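Pyruvate kinase (PDB 3QTG) catalyses the last step of glycolysis, transferring phosphate from phosphoenolpyruvate to ADP to give ATP and pyruvate, with the help of divalent metal and potassium ions. Local coordinates at residues Gly89-Ile94 with Asp108-Thr113; Asn95-Glu100 with Glu156-Ile161; Val102-Ser107 with Asp149-Val154; Glu127-Ile132 with Arg140-Asn145; Ala166-Gly171 with Gly258-Leu263. All coordinates share one frame; numbering follows the deposited sequence.

Contact 1: residues Gly89-Ile94 with Asp108-Thr113; sequences GSTSPI and DKSDGT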
# COMPACT_ATOMS: atom_id res chain seq x y z
N GLY A 89 14.93 51.47 27.91
CA GLY A 89 14.23 52.64 28.46
C GLY A 89 14.97 53.93 28.14
O GLY A 89 15.86 53.97 27.30
N SER A 90 14.61 54.99 28.85
CA SER A 90 15.16 56.30 28.57
C SER A 90 16.64 56.43 29.00
O SER A 90 17.02 56.12 30.13
CB SER A 90 14.27 57.40 29.20
OG SER A 90 15.01 58.60 29.31
N THR A 91 17.47 56.88 28.06
CA THR A 91 18.91 57.00 28.25
C THR A 91 19.49 57.80 27.07
O THR A 91 18.96 57.73 25.95
CB THR A 91 19.63 55.56 28.39
OG1 THR A 91 21.01 55.72 28.77
CG2 THR A 91 19.58 54.77 27.12
N SER A 92 20.56 58.54 27.31
CA SER A 92 21.41 59.04 26.24
C SER A 92 22.08 57.83 25.58
O SER A 92 22.23 56.77 26.21
CB SER A 92 22.46 59.97 26.83
OG SER A 92 23.16 59.30 27.88
N PRO A 93 22.47 57.95 24.29
CA PRO A 93 23.07 56.79 23.60
C PRO A 93 24.24 56.22 24.40
O PRO A 93 25.04 56.97 24.96
CB PRO A 93 23.55 57.39 22.27
CG PRO A 93 22.59 58.55 22.03
CD PRO A 93 22.36 59.13 23.40
N ILE A 94 24.30 54.90 24.50
CA ILE A 94 25.38 54.24 25.22
C ILE A 94 26.30 53.57 24.21
O ILE A 94 25.85 52.73 23.43
CB ILE A 94 24.85 53.21 26.26
CG1 ILE A 94 24.12 53.93 27.40
CG2 ILE A 94 25.98 52.35 26.84
CD1 ILE A 94 22.95 53.16 27.95
N ASP A 108 13.19 52.10 33.95
CA ASP A 108 12.69 52.80 32.77
C ASP A 108 13.57 54.03 32.44
O ASP A 108 13.32 54.71 31.44
CB ASP A 108 11.22 53.21 32.95
CG ASP A 108 10.99 54.09 34.16
OD1 ASP A 108 11.88 54.18 35.02
OD2 ASP A 108 9.91 54.71 34.25
N LYS A 109 14.59 54.29 33.25
CA LYS A 109 15.46 55.45 33.06
C LYS A 109 16.77 55.27 33.80
O LYS A 109 16.77 55.04 35.00
CB LYS A 109 14.78 56.78 33.47
CG LYS A 109 15.74 57.96 33.37
CD LYS A 109 15.11 59.16 32.72
CE LYS A 109 16.18 60.24 32.47
NZ LYS A 109 15.61 61.37 31.71
N SER A 110 17.88 55.36 33.07
CA SER A 110 19.20 55.24 33.67
C SER A 110 19.83 56.60 33.95
O SER A 110 19.33 57.63 33.50
CB SER A 110 20.13 54.41 32.78
OG SER A 110 20.77 55.25 31.85
N ASP A 111 20.93 56.59 34.71
CA ASP A 111 21.74 57.77 34.99
C ASP A 111 22.95 57.82 34.06
O ASP A 111 23.89 58.57 34.28
CB ASP A 111 22.25 57.71 36.44
CG ASP A 111 23.10 56.45 36.71
OD1 ASP A 111 23.20 55.57 35.82
OD2 ASP A 111 23.67 56.34 37.82
N GLY A 112 22.92 56.98 33.02
CA GLY A 112 24.03 56.90 32.09
C GLY A 112 24.97 55.73 32.32
O GLY A 112 25.65 55.31 31.39
N THR A 113 25.01 55.17 33.53
CA THR A 113 26.00 54.11 33.84
C THR A 113 25.55 52.68 33.50
O THR A 113 26.34 51.72 33.65
CB THR A 113 26.47 54.16 35.33
OG1 THR A 113 25.36 53.93 36.20
CG2 THR A 113 27.10 55.52 35.69
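An isolated beta bridge between two surface loops of the B domain, the small beta domain inserted into the pyruvate kinase barrel, pairs Ser90 with Lys109. Ser90 grips the other loop with both its backbone groups. Its N donates to Asp108 O at 2.9 Å, and its O accepts from Ser110 N at 3.2 Å. Lys109 CA lies 3.4 Å from the same Ser90 O and adds a CA-H...O contact. The Lys109 chain, bent at chi2 (135°), runs alongside Ser90 and lays CD 3.5 Å from Ser90 OG. One residue on, two hydroxyls meet: Thr91 OG1 and Ser110 OG form a hydrogen bond of 3.1 Å in which either may be the donor. Thr91 reaches across because OG1 lies anti to the backbone N (chi1 -172°). Ser110 OG also accepts from Gly112 N at 3.0 Å, closing an ST turn. Just beyond, Asp111 OD1 accepts from Thr113 N and Thr113 OG1, an Asx turn that follows the first. With a valine in place of Ser110, Thr91 OG1 would probably lose its hydroxyl mate and Gly112 N the acceptor that shapes the turn. Thr91 and Ser110 both pack on Pro116 of strand 115-117. Backbone amides and small hydroxyls therefore join these loops, with little hydrophobic contact, near Arg87 and Lys165, which probably bind ATP as in relatives.

Contact 2: residues Asn95-Glu100 with Glu156-Ile161; sequences NVQEGE and ESSGVI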
# COMPACT_ATOMS: atom_id res chain seq x y z
N ASN A 95 27.57 53.95 24.23
CA ASN A 95 28.56 53.38 23.33
C ASN A 95 29.25 52.19 23.98
O ASN A 95 29.85 52.30 25.06
CB ASN A 95 29.57 54.44 22.89
CG ASN A 95 28.93 55.52 22.02
OD1 ASN A 95 28.87 55.38 20.80
ND2 ASN A 95 28.42 56.58 22.64
N VAL A 96 29.13 51.06 23.32
CA VAL A 96 29.60 49.79 23.83
C VAL A 96 30.83 49.38 23.03
O VAL A 96 30.82 49.43 21.80
CB VAL A 96 28.43 48.75 23.75
CG1 VAL A 96 28.92 47.33 23.62
CG2 VAL A 96 27.52 48.92 24.96
N GLN A 97 31.90 49.02 23.74
CA GLN A 97 33.13 48.55 23.08
C GLN A 97 33.17 47.04 23.13
O GLN A 97 32.67 46.43 24.07
CB GLN A 97 34.39 49.14 23.74
CG GLN A 97 34.41 50.68 23.83
CD GLN A 97 34.13 51.42 22.49
OE1 GLN A 97 34.66 51.06 21.43
NE2 GLN A 97 33.31 52.47 22.57
N GLU A 98 33.75 46.44 22.09
CA GLU A 98 33.92 44.98 22.04
C GLU A 98 34.74 44.51 23.25
O GLU A 98 35.76 45.11 23.56
CB GLU A 98 34.64 44.59 20.73
CG GLU A 98 34.86 43.08 20.59
CD GLU A 98 35.57 42.71 19.29
OE1 GLU A 98 35.42 43.44 18.28
OE2 GLU A 98 36.27 41.66 19.27
N GLY A 99 34.30 43.45 23.92
CA GLY A 99 34.93 43.02 25.17
C GLY A 99 34.46 43.72 26.45
O GLY A 99 34.76 43.23 27.55
N GLU A 100 33.76 44.85 26.34
CA GLU A 100 33.20 45.57 27.51
C GLU A 100 32.14 44.77 28.27
O GLU A 100 31.25 44.16 27.67
CB GLU A 100 32.59 46.91 27.06
CG GLU A 100 32.16 47.85 28.21
CD GLU A 100 31.69 49.23 27.73
OE1 GLU A 100 32.00 49.62 26.59
OE2 GLU A 100 31.02 49.95 28.52
N GLU A 156 30.17 41.31 22.16
CA GLU A 156 30.95 40.56 21.19
C GLU A 156 31.46 41.48 20.08
O GLU A 156 32.36 41.11 19.35
CB GLU A 156 30.14 39.39 20.65
CG GLU A 156 29.80 38.38 21.73
CD GLU A 156 28.94 37.21 21.26
OE1 GLU A 156 28.81 36.97 20.03
OE2 GLU A 156 28.38 36.51 22.13
N SER A 157 30.88 42.69 19.99
CA SER A 157 31.37 43.73 19.10
C SER A 157 31.00 45.12 19.63
O SER A 157 30.29 45.25 20.63
CB SER A 157 30.84 43.53 17.67
OG SER A 157 29.43 43.62 17.63
N SER A 158 31.52 46.16 18.97
CA SER A 158 31.18 47.55 19.25
C SER A 158 29.79 47.91 18.74
O SER A 158 29.26 47.27 17.84
CB SER A 158 32.21 48.48 18.61
OG SER A 158 33.33 48.60 19.45
N GLY A 159 29.21 48.97 19.30
CA GLY A 159 27.85 49.34 18.97
C GLY A 159 27.35 50.47 19.85
O GLY A 159 27.98 50.83 20.85
N VAL A 160 26.22 51.04 19.45
CA VAL A 160 25.63 52.15 20.17
C VAL A 160 24.22 51.71 20.55
O VAL A 160 23.43 51.36 19.68
CB VAL A 160 25.59 53.43 19.30
CG1 VAL A 160 24.97 54.59 20.05
CG2 VAL A 160 27.01 53.79 18.84
N ILE A 161 23.94 51.68 21.86
CA ILE A 161 22.61 51.35 22.36
C ILE A 161 21.82 52.63 22.58
O ILE A 161 22.29 53.56 23.25
CB ILE A 161 22.65 50.47 23.64
CG1 ILE A 161 23.31 49.13 23.34
CG2 ILE A 161 21.23 50.22 24.15
CD1 ILE A 161 23.81 48.38 24.56
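Val96 and Gly159 form the hydrogen-bonded pair of a small two-stranded antiparallel sheet in the B domain, strands 94-96 and 159-161. Val96 N gives a short, straight bond to Gly159 O (2.7 Å, 170° at the hydrogen), and Gly159 N returns one to Val96 O at 3.0 Å, less straight. Ser158 CA approaches that same Val96 O as a CA-H...O donor. On the face of Val96, its CG2 meets the tip of Ile161, CD1, at 3.8 Å, and Ile161 packs further on Leu139 and Val88. On the exposed face Asn95 and Val160 run alongside each other, Asn95 OD1 3.1 Å from Val160 CG2. Beyond the paired strands the contact thins: Ser158 OG makes weak hydrogen bonds, both 3.4 Å long, to Gln97 OE1 and from Glu98 N. Segment 95-100 then reverses in a type II turn from Gln97 to Glu100, closed by Glu100 N to Gln97 O and braced by Gln97 N bonded to Glu100 OE1 (2.9 Å). Glu156, whose carboxylate is tied to Arg140, marks the far end. There the extended Glu98 chain, its CG anti to the backbone N (chi1 180°), brings CG to 3.4 Å from Glu156 O.

Contact 3: residues Val102-Ser107 with Asp149-Val154; sequences VKFKLS and DWIEAV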
# COMPACT_ATOMS: atom_id res chain seq x y z
N VAL A 102 28.93 44.95 30.10
CA VAL A 102 27.80 45.87 30.07
C VAL A 102 26.77 45.44 31.12
O VAL A 102 26.47 44.26 31.27
CB VAL A 102 27.15 45.91 28.64
CG1 VAL A 102 26.03 46.92 28.59
CG2 VAL A 102 28.21 46.26 27.57
N LYS A 103 26.24 46.41 31.85
CA LYS A 103 25.23 46.14 32.88
C LYS A 103 23.82 46.54 32.46
O LYS A 103 23.60 47.64 31.94
CB LYS A 103 25.63 46.83 34.20
CG LYS A 103 24.71 46.50 35.37
CD LYS A 103 25.50 46.25 36.65
CE LYS A 103 24.61 46.28 37.87
NZ LYS A 103 25.36 46.68 39.11
N PHE A 104 22.87 45.63 32.68
CA PHE A 104 21.44 45.90 32.47
C PHE A 104 20.75 45.90 33.82
O PHE A 104 20.99 45.01 34.64
CB PHE A 104 20.79 44.82 31.58
CG PHE A 104 21.41 44.69 30.21
CD1 PHE A 104 22.68 44.16 30.05
CD2 PHE A 104 20.69 45.09 29.08
CE1 PHE A 104 23.25 44.03 28.77
CE2 PHE A 104 21.22 44.98 27.81
CZ PHE A 104 22.52 44.44 27.64
N LYS A 105 19.89 46.89 34.05
CA LYS A 105 19.12 46.96 35.29
C LYS A 105 17.67 47.16 34.96
O LYS A 105 17.33 47.84 33.98
CB LYS A 105 19.60 48.10 36.23
CG LYS A 105 21.03 47.91 36.73
CD LYS A 105 21.55 49.05 37.61
CE LYS A 105 23.09 49.16 37.48
NZ LYS A 105 23.81 50.21 38.37
N LEU A 106 16.82 46.58 35.80
CA LEU A 106 15.40 46.83 35.75
C LEU A 106 15.08 48.29 36.10
O LEU A 106 15.15 48.70 37.26
CB LEU A 106 14.66 45.86 36.67
CG LEU A 106 13.13 45.88 36.73
CD1 LEU A 106 12.53 45.57 35.41
CD2 LEU A 106 12.64 44.89 37.79
N SER A 107 14.69 49.05 35.08
CA SER A 107 14.53 50.50 35.17
C SER A 107 13.98 51.05 33.86
O SER A 107 14.31 50.53 32.78
CB SER A 107 15.88 51.17 35.42
OG SER A 107 15.77 52.59 35.35
N ASP A 149 17.64 42.17 40.11
CA ASP A 149 17.03 42.81 38.94
C ASP A 149 18.13 43.40 38.06
O ASP A 149 18.09 44.56 37.67
CB ASP A 149 16.04 43.88 39.42
CG ASP A 149 14.80 43.28 40.09
OD1 ASP A 149 14.22 42.30 39.55
OD2 ASP A 149 14.39 43.81 41.15
N TRP A 150 19.14 42.58 37.77
CA TRP A 150 20.27 43.04 36.96
C TRP A 150 21.01 41.89 36.25
O TRP A 150 20.91 40.73 36.63
CB TRP A 150 21.24 43.90 37.78
CG TRP A 150 21.94 43.16 38.87
CD1 TRP A 150 21.57 43.11 40.19
CD2 TRP A 150 23.14 42.37 38.75
NE1 TRP A 150 22.47 42.33 40.90
CE2 TRP A 150 23.43 41.87 40.04
CE3 TRP A 150 23.98 42.05 37.68
CZ2 TRP A 150 24.54 41.05 40.29
CZ3 TRP A 150 25.08 41.24 37.92
CH2 TRP A 150 25.36 40.75 39.22
N ILE A 151 21.77 42.27 35.23
CA ILE A 151 22.50 41.36 34.38
C ILE A 151 23.80 42.04 33.96
O ILE A 151 23.84 43.24 33.72
CB ILE A 151 21.60 41.01 33.14
CG1 ILE A 151 20.82 39.73 33.41
CG2 ILE A 151 22.38 40.92 31.83
CD1 ILE A 151 19.33 39.88 33.07
N GLU A 152 24.88 41.26 33.88
CA GLU A 152 26.08 41.69 33.19
C GLU A 152 26.29 40.81 31.96
O GLU A 152 26.05 39.60 32.00
CB GLU A 152 27.29 41.61 34.14
CG GLU A 152 27.24 42.66 35.29
CD GLU A 152 28.31 42.43 36.35
OE1 GLU A 152 28.83 41.29 36.47
OE2 GLU A 152 28.64 43.40 37.07
N ALA A 153 26.76 41.42 30.87
CA ALA A 153 27.00 40.72 29.62
C ALA A 153 28.18 41.32 28.85
O ALA A 153 28.42 42.51 28.91
CB ALA A 153 25.73 40.72 28.77
N VAL A 154 28.93 40.48 28.15
CA VAL A 154 30.11 40.96 27.43
C VAL A 154 29.74 41.17 25.98
O VAL A 154 29.22 40.25 25.33
CB VAL A 154 31.30 39.94 27.52
CG1 VAL A 154 32.45 40.31 26.57
CG2 VAL A 154 31.82 39.84 28.95
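Phe104 and Ile151 sit opposite each other as a hydrogen-bonded pair in the antiparallel arrangement of strands 101-106 and 150-155, neighbours in the mixed sheet of the B domain. Five backbone bonds join the segments, from Val102 N to Ala153 O (2.8 Å, 174° at the hydrogen) down to Leu106 N to Asp149 O (3.0 Å). The tight side is the buried face with Val102, Phe104, Ile151 and Ala153. Here the Phe104 ring leans across the neighbouring strand: CD1 touches Ile151 CG2 at 3.7 Å and CE1 reaches Ala153 CB at 4.1 Å, while Ile151 O lies in plane at its edge. Ile115 and Val117, with Met134, also pack against this ring, and Phe122 and Phe123 of helix 120-125 pack on Ile151. The other face, partly exposed, is looser and carries Lys103, Lys105, Trp150 and Glu152. Lys103 CE passes 4.1 Å from Trp150 CB, and its ammonium stands above the indole, 5.0 Å from NZ to the five-membered ring centroid, a long cation-pi pair of at most weak attraction. Lys103 NZ and Glu152 OE2 carry opposite charges but do not touch. With CG placed between the backbone N and carbonyl carbon (chi1 66°), the indole of Trp150 swings clear of strand 101-106, and Trp150 CB remains 3.3 Å from Phe104 O.

Contact 4: residues Glu127-Ile132 with Arg140-Asn145; sequences EQNDVI and RLKVTN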
# COMPACT_ATOMS: atom_id res chain seq x y z
N GLU A 127 19.50 33.73 31.67
CA GLU A 127 20.43 32.94 32.48
C GLU A 127 21.86 33.19 32.00
O GLU A 127 22.09 33.69 30.89
CB GLU A 127 20.13 31.44 32.35
CG GLU A 127 18.73 31.03 32.76
CD GLU A 127 18.43 29.58 32.41
OE1 GLU A 127 18.30 29.25 31.20
OE2 GLU A 127 18.34 28.76 33.36
N GLN A 128 22.82 32.80 32.83
CA GLN A 128 24.23 32.81 32.44
C GLN A 128 24.48 32.03 31.15
O GLN A 128 23.95 30.93 30.97
CB GLN A 128 25.09 32.25 33.55
CG GLN A 128 26.48 32.83 33.53
CD GLN A 128 27.32 32.30 34.65
OE1 GLN A 128 26.90 32.31 35.81
NE2 GLN A 128 28.51 31.81 34.31
N ASN A 129 25.29 32.61 30.27
CA ASN A 129 25.62 32.07 28.94
C ASN A 129 24.57 32.28 27.85
O ASN A 129 24.80 31.89 26.71
CB ASN A 129 26.08 30.60 28.97
CG ASN A 129 27.27 30.39 29.89
OD1 ASN A 129 27.18 29.66 30.88
ND2 ASN A 129 28.38 31.07 29.59
N ASP A 130 23.44 32.91 28.19
CA ASP A 130 22.48 33.34 27.17
C ASP A 130 23.09 34.46 26.38
O ASP A 130 23.96 35.17 26.88
CB ASP A 130 21.18 33.85 27.79
CG ASP A 130 20.19 32.75 28.07
OD1 ASP A 130 20.23 31.70 27.37
OD2 ASP A 130 19.36 32.93 28.99
N VAL A 131 22.59 34.64 25.16
CA VAL A 131 23.03 35.72 24.27
C VAL A 131 21.88 36.73 24.05
O VAL A 131 20.76 36.36 23.67
CB VAL A 131 23.53 35.18 22.92
CG1 VAL A 131 23.93 36.31 21.98
CG2 VAL A 131 24.70 34.15 23.14
N ILE A 132 22.19 37.99 24.31
CA ILE A 132 21.24 39.07 24.21
C ILE A 132 21.42 39.73 22.84
O ILE A 132 22.55 40.00 22.44
CB ILE A 132 21.48 40.09 25.34
CG1 ILE A 132 21.06 39.48 26.69
CG2 ILE A 132 20.73 41.41 25.07
CD1 ILE A 132 21.68 40.21 27.83
N ARG A 140 25.54 41.46 19.71
CA ARG A 140 25.34 40.32 20.58
C ARG A 140 26.13 40.54 21.86
O ARG A 140 27.24 41.08 21.83
CB ARG A 140 25.79 39.02 19.91
CG ARG A 140 25.32 38.88 18.47
CD ARG A 140 26.02 37.74 17.75
NE ARG A 140 25.25 36.50 17.91
CZ ARG A 140 25.59 35.56 18.77
NH1 ARG A 140 26.66 35.72 19.49
NH2 ARG A 140 24.86 34.46 18.89
N LEU A 141 25.54 40.13 22.97
CA LEU A 141 26.19 40.25 24.27
C LEU A 141 26.04 38.92 25.00
O LEU A 141 24.93 38.40 25.12
CB LEU A 141 25.58 41.36 25.15
CG LEU A 141 25.19 42.83 24.88
CD1 LEU A 141 26.26 43.90 25.31
CD2 LEU A 141 24.57 43.12 23.50
N LYS A 142 27.15 38.41 25.51
CA LYS A 142 27.18 37.12 26.19
C LYS A 142 26.98 37.36 27.70
O LYS A 142 27.79 38.04 28.32
CB LYS A 142 28.55 36.47 25.97
CG LYS A 142 28.54 35.03 25.54
CD LYS A 142 27.60 34.13 26.32
CE LYS A 142 27.57 32.75 25.65
NZ LYS A 142 28.89 32.06 25.78
N VAL A 143 25.93 36.80 28.28
CA VAL A 143 25.62 36.97 29.71
C VAL A 143 26.59 36.22 30.65
O VAL A 143 26.71 34.99 30.61
CB VAL A 143 24.14 36.63 30.02
CG1 VAL A 143 23.81 36.85 31.50
CG2 VAL A 143 23.21 37.45 29.13
N THR A 144 27.24 36.97 31.53
CA THR A 144 28.30 36.45 32.39
C THR A 144 27.96 36.42 33.88
O THR A 144 28.65 35.77 34.67
CB THR A 144 29.58 37.28 32.20
OG1 THR A 144 29.29 38.66 32.43
CG2 THR A 144 30.15 37.08 30.79
N ASN A 145 26.92 37.14 34.26
CA ASN A 145 26.46 37.15 35.64
C ASN A 145 25.07 37.76 35.67
O ASN A 145 24.76 38.61 34.83
CB ASN A 145 27.42 37.95 36.55
CG ASN A 145 27.32 37.54 38.00
OD1 ASN A 145 26.63 36.58 38.34
ND2 ASN A 145 28.01 38.27 38.87
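Arg140 presents one face of its guanidinium to Val131: CG1 lies 3.5 Å above the plane, displaced from its centre, and 3.7 Å from Arg140 CZ. The charge of the group Val131 packs on is met by two acids: NH1 pairs with Glu156 and NH2 with Glu170. At the other end the amide of Gln128 hangs beside the partner backbone, its CD 3.7 Å from Thr144 O. Between them, Lys142 bends at chi2 and chi4 and places CE 3.1 Å from Asn129 O. Ile132 and Val143 form an apolar contact, crossing at about a right angle, with Ile132 CD1 pressed unusually close to Val143 CG2 (3.4 Å); the latter methyl is anti to the carbonyl carbon, CG1 having taken the place anti to the backbone N (chi1 -178°). Backbone bonds register the pair: Ile132 N to Leu141 O and Leu141 N back to Ile132 O, then Val143 N to Asp130 O at 2.9 Å and Asn129 N to Val143 O at 2.8 Å. The last two catch a type II turn, Glu127 to Asp130, whose Asp130 OD2 accepts from Glu127 N and also pairs with Lys172. Thr144 and Asn145 both face Glu152 on the far side, a classic beta bulge. The whole is a beta hairpin, strands 131-134 and 139-146, inside the mixed sheet of the B domain.

Contact 5: residues Ala166-Gly171 with Gly258-Leu263; sequences AIVVEG and GLHYGL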
# COMPACT_ATOMS: atom_id res chain seq x y z
N ALA A 166 14.65 47.62 20.56
CA ALA A 166 14.18 46.32 21.01
C ALA A 166 15.29 45.33 21.44
O ALA A 166 16.42 45.38 20.95
CB ALA A 166 13.32 45.68 19.92
N ILE A 167 14.95 44.41 22.35
CA ILE A 167 15.92 43.49 22.95
C ILE A 167 15.30 42.12 22.93
O ILE A 167 14.16 41.93 23.35
CB ILE A 167 16.28 43.87 24.42
CG1 ILE A 167 16.60 45.35 24.58
CG2 ILE A 167 17.45 43.05 24.96
CD1 ILE A 167 16.54 45.82 26.07
N VAL A 168 16.06 41.16 22.41
CA VAL A 168 15.61 39.78 22.30
C VAL A 168 16.68 38.89 22.93
O VAL A 168 17.85 39.22 22.88
CB VAL A 168 15.33 39.43 20.80
CG1 VAL A 168 15.14 37.91 20.59
CG2 VAL A 168 14.10 40.22 20.29
N VAL A 169 16.26 37.80 23.58
CA VAL A 169 17.20 36.84 24.14
C VAL A 169 17.18 35.61 23.21
O VAL A 169 16.15 34.96 23.08
CB VAL A 169 16.85 36.45 25.61
CG1 VAL A 169 17.91 35.52 26.21
CG2 VAL A 169 16.72 37.71 26.51
N GLU A 170 18.30 35.36 22.54
CA GLU A 170 18.46 34.23 21.61
C GLU A 170 17.95 32.91 22.19
O GLU A 170 18.49 32.43 23.19
CB GLU A 170 19.93 34.10 21.23
CG GLU A 170 20.24 33.09 20.12
CD GLU A 170 21.72 33.09 19.80
OE1 GLU A 170 22.49 32.56 20.63
OE2 GLU A 170 22.11 33.63 18.74
N GLY A 171 16.91 32.35 21.58
CA GLY A 171 16.33 31.07 22.01
C GLY A 171 15.47 31.09 23.26
O GLY A 171 15.10 30.03 23.77
N GLY A 258 14.70 33.08 12.68
CA GLY A 258 16.15 33.09 12.47
C GLY A 258 16.97 33.65 13.64
O GLY A 258 18.18 33.35 13.74
N LEU A 259 16.34 34.45 14.51
CA LEU A 259 16.97 34.91 15.75
C LEU A 259 17.12 33.84 16.85
O LEU A 259 18.01 33.96 17.72
CB LEU A 259 16.22 36.11 16.34
CG LEU A 259 15.95 37.32 15.44
CD1 LEU A 259 15.18 38.41 16.20
CD2 LEU A 259 17.24 37.87 14.86
N HIS A 260 16.27 32.81 16.82
CA HIS A 260 16.22 31.80 17.88
C HIS A 260 16.84 30.45 17.48
O HIS A 260 17.02 29.57 18.33
CB HIS A 260 14.78 31.64 18.39
CG HIS A 260 14.19 32.93 18.88
ND1 HIS A 260 14.52 33.48 20.11
CD2 HIS A 260 13.37 33.82 18.29
CE1 HIS A 260 13.90 34.64 20.25
NE2 HIS A 260 13.20 34.87 19.15
N TYR A 261 17.17 30.32 16.21
CA TYR A 261 17.78 29.11 15.67
C TYR A 261 19.03 29.48 14.88
O TYR A 261 19.10 30.57 14.33
CB TYR A 261 16.79 28.36 14.77
CG TYR A 261 15.62 27.76 15.53
CD1 TYR A 261 15.74 26.50 16.14
CD2 TYR A 261 14.42 28.47 15.66
CE1 TYR A 261 14.69 25.95 16.88
CE2 TYR A 261 13.36 27.93 16.39
CZ TYR A 261 13.50 26.67 16.99
OH TYR A 261 12.45 26.15 17.71
N GLY A 262 20.02 28.59 14.82
CA GLY A 262 21.15 28.77 13.88
C GLY A 262 20.60 28.86 12.46
O GLY A 262 19.51 28.38 12.19
N LEU A 263 21.33 29.50 11.56
CA LEU A 263 20.80 29.65 10.19
C LEU A 263 20.68 28.29 9.47
O LEU A 263 19.78 28.10 8.64
CB LEU A 263 21.64 30.64 9.38
CG LEU A 263 21.48 32.16 9.61
CD1 LEU A 263 22.07 32.91 8.40
CD2 LEU A 263 20.01 32.60 9.87
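His260 points its imidazole across at Val168 and Gly171: the ring edge meets Gly171 N and Val169 O, and Val168 CG1 touches near CE1. Gly171 N donates to His260 ND1 at 3.0 Å, lying near the ring plane (15° out of it), though the bond is bent, with 138° at the hydrogen. Two backbone groups border this edge: Gly171 CA is in plane beside ND1, and Val169 O sits 3.6 Å from His260 CE1. The Val168 and His260 side chains cross at about a right angle, Val168 CG1 3.5 Å from His260 CE1. With CG anti to the carbonyl carbon (chi1 -57°), the imidazole reaches over to the strand, while Leu259 CB lies over one of its faces, 4.1 Å above the plane and displaced toward the ring's margin. Leu259 CD1 makes a looser contact with Val168 CG1 at 4.4 Å. Glu170 runs out extended past the 258-263 loop, CG 3.4 Å from Leu259 O; its carboxylate is salt-bridged to Arg140. A leucine in place of His260 would probably leave Gly171 N without its acceptor and let the chain at Gly171 shift against the loop. Lys234 NZ makes a weak hydrogen bond to His260 O. Leu259 has its side chain about 5 Å from that of Asp256, and His260 about 6 Å from that of Glu232, both probable magnesium ligands. The contact joins an outer strand of the B domain to the loop after helix 254-257, consistent with a place beside the cleft between B domain and barrel where pyruvate kinases have their active site.

Contacts 1 to 4 lie wholly in the B domain, inserted after barrel strand 76-80; contact 5 ties that domain back to the barrel. Contacts 3, 4 and 5 share one mixed sheet, and the centres of contacts 3 and 4 are about 10 Å apart. Along the chain contact 4 is nested within contact 3, and contact 3 within contact 2; contacts 1 and 2 cross, while contact 5 follows in series. Ile94 O and Ile161 N join contacts 1 and 2, whereas salt bridges of Arg140 connect contact 4 with contacts 2 and 5. Contact 1 lies at the far rim of the domain and contact 5 at its junction with the barrel, about 24 Å apart between centres.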